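Local coordinates for protein chloride intracellular channel exc-4 (Caenorhabditis elegans, PDB 2YV9) that may insert into membranes to form chloride channels and is required to regulate lumen size in the growing excretory canal of the worm, at residues 118-123 with 189-194. Sequence-based numbering, arbitrary orientation.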
ATOM      1  N   SER A 118     -19.736   9.201  -4.186  1.00 35.51           N
ATOM      2  CA  SER A 118     -19.644  10.629  -4.489  1.00 45.99           C
ATOM      3  C   SER A 118     -18.295  11.153  -3.997  1.00 45.87           C
ATOM      4  O   SER A 118     -17.550  11.777  -4.740  1.00 38.23           O
ATOM      5  CB  SER A 118     -20.782  11.415  -3.836  1.00 51.82           C
ATOM      6  OG  SER A 118     -20.473  12.806  -3.771  1.00 53.39           O
ATOM      7  N   ALA A 119     -17.996  10.868  -2.742  1.00 33.05           N
ATOM      8  CA  ALA A 119     -16.778  11.381  -2.094  1.00 36.01           C
ATOM      9  C   ALA A 119     -15.523  10.812  -2.746  1.00 34.33           C
ATOM     10  O   ALA A 119     -14.535  11.533  -2.999  1.00 30.32           O
ATOM     11  CB  ALA A 119     -16.800  11.033  -0.633  1.00 33.48           C
ATOM     12  N   GLU A 120     -15.541   9.503  -3.009  0.50 30.35           N
ATOM     13  CA  GLU A 120     -14.380   8.799  -3.591  0.50 30.17           C
ATOM     14  C   GLU A 120     -14.014   9.322  -4.972  0.50 35.64           C
ATOM     15  O   GLU A 120     -12.830   9.354  -5.354  0.50 26.77           O
ATOM     16  CB  GLU A 120     -14.628   7.286  -3.703  0.50 33.26           C
ATOM     17  CG  GLU A 120     -14.652   6.609  -2.366  0.50 25.99           C
ATOM     18  CD  GLU A 120     -14.805   5.106  -2.400  0.50 27.89           C
ATOM     19  OE1 GLU A 120     -14.870   4.523  -3.498  0.50 46.77           O
ATOM     20  OE2 GLU A 120     -14.824   4.515  -1.295  0.50 25.08           O
ATOM     21  N   LYS A 121     -15.031   9.672  -5.753  1.00 29.26           N
ATOM     22  CA  LYS A 121     -14.778  10.240  -7.076  1.00 27.55           C
ATOM     23  C   LYS A 121     -14.270  11.685  -6.991  1.00 31.41           C
ATOM     24  O   LYS A 121     -13.389  12.092  -7.739  1.00 29.93           O
ATOM     25  CB  LYS A 121     -16.069  10.179  -7.925  1.00 41.07           C
ATOM     26  CG  LYS A 121     -16.446   8.763  -8.356  1.00 57.66           C
ATOM     27  CD  LYS A 121     -17.842   8.722  -9.011  1.00 65.59           C
ATOM     28  CE  LYS A 121     -18.642   7.478  -8.599  1.00 76.55           C
ATOM     29  NZ  LYS A 121     -20.119   7.710  -8.697  1.00 75.90           N
ATOM     30  N   ARG A 122     -14.778  12.445  -6.050  1.00 26.75           N
ATOM     31  CA  ARG A 122     -14.433  13.849  -5.966  1.00 28.98           C
ATOM     32  C   ARG A 122     -12.955  13.966  -5.545  1.00 32.86           C
ATOM     33  O   ARG A 122     -12.217  14.799  -6.057  1.00 31.59           O
ATOM     34  CB  ARG A 122     -15.320  14.565  -4.962  1.00 39.97           C
ATOM     35  CG  ARG A 122     -16.767  14.716  -5.442  1.00 37.56           C
ATOM     36  CD  ARG A 122     -16.887  15.839  -6.463  1.00 65.68           C
ATOM     37  NE  ARG A 122     -18.244  15.905  -6.997  1.00 86.85           N
ATOM     38  CZ  ARG A 122     -18.747  15.077  -7.914  1.00 97.65           C
ATOM     39  NH1 ARG A 122     -18.004  14.096  -8.430  1.00106.06           N
ATOM     40  NH2 ARG A 122     -20.006  15.231  -8.322  1.00 91.89           N
ATOM     41  N   ILE A 123     -12.587  13.170  -4.548  1.00 23.27           N
ATOM     42  CA  ILE A 123     -11.202  13.176  -4.030  1.00 23.57           C
ATOM     43  C   ILE A 123     -10.223  12.803  -5.130  1.00 26.11           C
ATOM     44  O   ILE A 123      -9.168  13.452  -5.318  1.00 25.48           O
ATOM     45  CB  ILE A 123     -11.046  12.234  -2.822  1.00 22.63           C
ATOM     46  CG1 ILE A 123     -11.900  12.762  -1.642  1.00 26.96           C
ATOM     47  CG2 ILE A 123      -9.559  12.032  -2.391  1.00 27.47           C
ATOM     48  CD1 ILE A 123     -12.087  11.780  -0.431  1.00 25.36           C
ATOM     49  N   THR A 189     -14.316  10.925   9.062  1.00 20.79           N
ATOM     50  CA  THR A 189     -14.307   9.616   8.466  1.00 19.69           C
ATOM     51  C   THR A 189     -13.018   9.431   7.662  1.00 20.08           C
ATOM     52  O   THR A 189     -12.243  10.366   7.508  1.00 24.31           O
ATOM     53  CB  THR A 189     -15.517   9.387   7.516  1.00 23.12           C
ATOM     54  OG1 THR A 189     -15.474  10.280   6.378  1.00 23.59           O
ATOM     55  CG2 THR A 189     -16.861   9.535   8.278  1.00 25.10           C
ATOM     56  N   GLU A 190     -12.848   8.232   7.091  1.00 19.91           N
ATOM     57  CA  GLU A 190     -11.677   7.958   6.254  1.00 19.98           C
ATOM     58  C   GLU A 190     -11.569   8.946   5.075  1.00 24.53           C
ATOM     59  O   GLU A 190     -10.459   9.348   4.681  1.00 22.97           O
ATOM     60  CB  GLU A 190     -11.631   6.500   5.806  1.00 24.60           C
ATOM     61  CG  GLU A 190     -12.321   6.175   4.443  1.00 26.05           C
ATOM     62  CD  GLU A 190     -13.783   5.904   4.564  1.00 33.20           C
ATOM     63  OE1 GLU A 190     -14.347   5.263   3.620  1.00 27.20           O
ATOM     64  OE2 GLU A 190     -14.371   6.333   5.577  1.00 30.87           O
ATOM     65  N   TYR A 191     -12.704   9.418   4.551  1.00 21.46           N
ATOM     66  CA  TYR A 191     -12.669  10.369   3.459  1.00 24.06           C
ATOM     67  C   TYR A 191     -12.033  11.702   3.853  1.00 21.86           C
ATOM     68  O   TYR A 191     -11.336  12.303   3.051  1.00 22.74           O
ATOM     69  CB  TYR A 191     -14.022  10.549   2.855  1.00 23.92           C
ATOM     70  CG  TYR A 191     -14.542   9.252   2.269  1.00 22.52           C
ATOM     71  CD1 TYR A 191     -13.880   8.615   1.253  1.00 27.77           C
ATOM     72  CD2 TYR A 191     -15.745   8.699   2.722  1.00 24.96           C
ATOM     73  CE1 TYR A 191     -14.360   7.448   0.691  1.00 30.86           C
ATOM     74  CE2 TYR A 191     -16.216   7.498   2.200  1.00 23.59           C
ATOM     75  CZ  TYR A 191     -15.536   6.892   1.145  1.00 27.96           C
ATOM     76  OH  TYR A 191     -15.969   5.722   0.543  1.00 33.00           O
ATOM     77  N   ASP A 192     -12.249  12.164   5.091  1.00 19.73           N
ATOM     78  CA  ASP A 192     -11.529  13.337   5.616  1.00 20.12           C
ATOM     79  C   ASP A 192     -10.063  13.064   5.739  1.00 18.32           C
ATOM     80  O   ASP A 192      -9.235  13.971   5.539  1.00 21.91           O
ATOM     81  CB  ASP A 192     -12.071  13.688   6.956  1.00 19.61           C
ATOM     82  CG  ASP A 192     -13.591  13.941   6.870  1.00 25.76           C
ATOM     83  OD1 ASP A 192     -14.010  14.837   6.107  1.00 24.18           O
ATOM     84  OD2 ASP A 192     -14.365  13.179   7.511  1.00 24.10           O
ATOM     85  N   CYS A 193      -9.756  11.825   6.106  1.00 18.50           N
ATOM     86  CA  CYS A 193      -8.373  11.414   6.314  1.00 17.58           C
ATOM     87  C   CYS A 193      -7.616  11.424   4.962  1.00 20.13           C
ATOM     88  O   CYS A 193      -6.374  11.512   4.945  1.00 23.11           O
ATOM     89  CB  CYS A 193      -8.286  10.117   6.997  1.00 18.44           C
ATOM     90  SG  CYS A 193      -8.968  10.187   8.693  1.00 22.28           S
ATOM     91  N   GLU A 194      -8.362  11.403   3.843  1.00 21.74           N
ATOM     92  CA  GLU A 194      -7.806  11.485   2.488  1.00 16.84           C
ATOM     93  C   GLU A 194      -7.874  12.909   1.908  1.00 20.60           C
ATOM     94  O   GLU A 194      -6.896  13.438   1.365  1.00 22.06           O
ATOM     95  CB  GLU A 194      -8.532  10.516   1.577  1.00 20.68           C
ATOM     96  CG  GLU A 194      -8.323   9.083   2.072  1.00 21.75           C
ATOM     97  CD  GLU A 194      -9.313   8.076   1.521  1.00 26.92           C
ATOM     98  OE1 GLU A 194     -10.175   8.454   0.694  1.00 24.30           O
ATOM     99  OE2 GLU A 194      -9.162   6.878   1.889  1.00 26.89           O
TER
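The ring of Tyr191 reaches across to helix 117-140 and lies under the methyl group of Ala119. Ala119 CB sits 4.2 Å from the ring centroid and only 13° off the ring normal, a CH-pi contact over one face, while Glu190 OE1 lies above the opposite face toward its rim. At the ring's far end, in the modelled conformer of Glu120, one of two, OE2 accepts a hydrogen bond from Tyr191 OH whose length of 2.5 Å is doubtfully short; OE2 approaches at the edge in the ring plane although the carboxylate itself is turned 57° from it. The glutamate chain, extended beyond CG, carries the carboxylate to the ring's hydroxyl end. The backbone N of Asp116, just ahead of helix 117-140, donates to Tyr191 OH, and this bond holds the hydroxyl together with Glu120 in the conformer described. One turn further on, Ile123 CD1 packs obliquely against the base of the tyrosine side chain, 4.0 Å from Tyr191 CB and 3.6 Å from Tyr191 O.

Packing thins toward Glu194, which is partly exposed and meets Ile123 only through OE1, 4.0 Å from CD1; its side chain also packs on Arg95 of the second subunit. The start of helix 190-210 is set by a capping box in which Thr189 N donates to Asp192 OD2 (2.7 Å) and Thr189 OG1 weakly caps Tyr191 N. Running nearly parallel, with segment axes 7° apart, the two helices are joined here near their N-terminal ends within the all-helical C-terminal domain of the GST fold, where an N-capping box at this helix is a familiar feature.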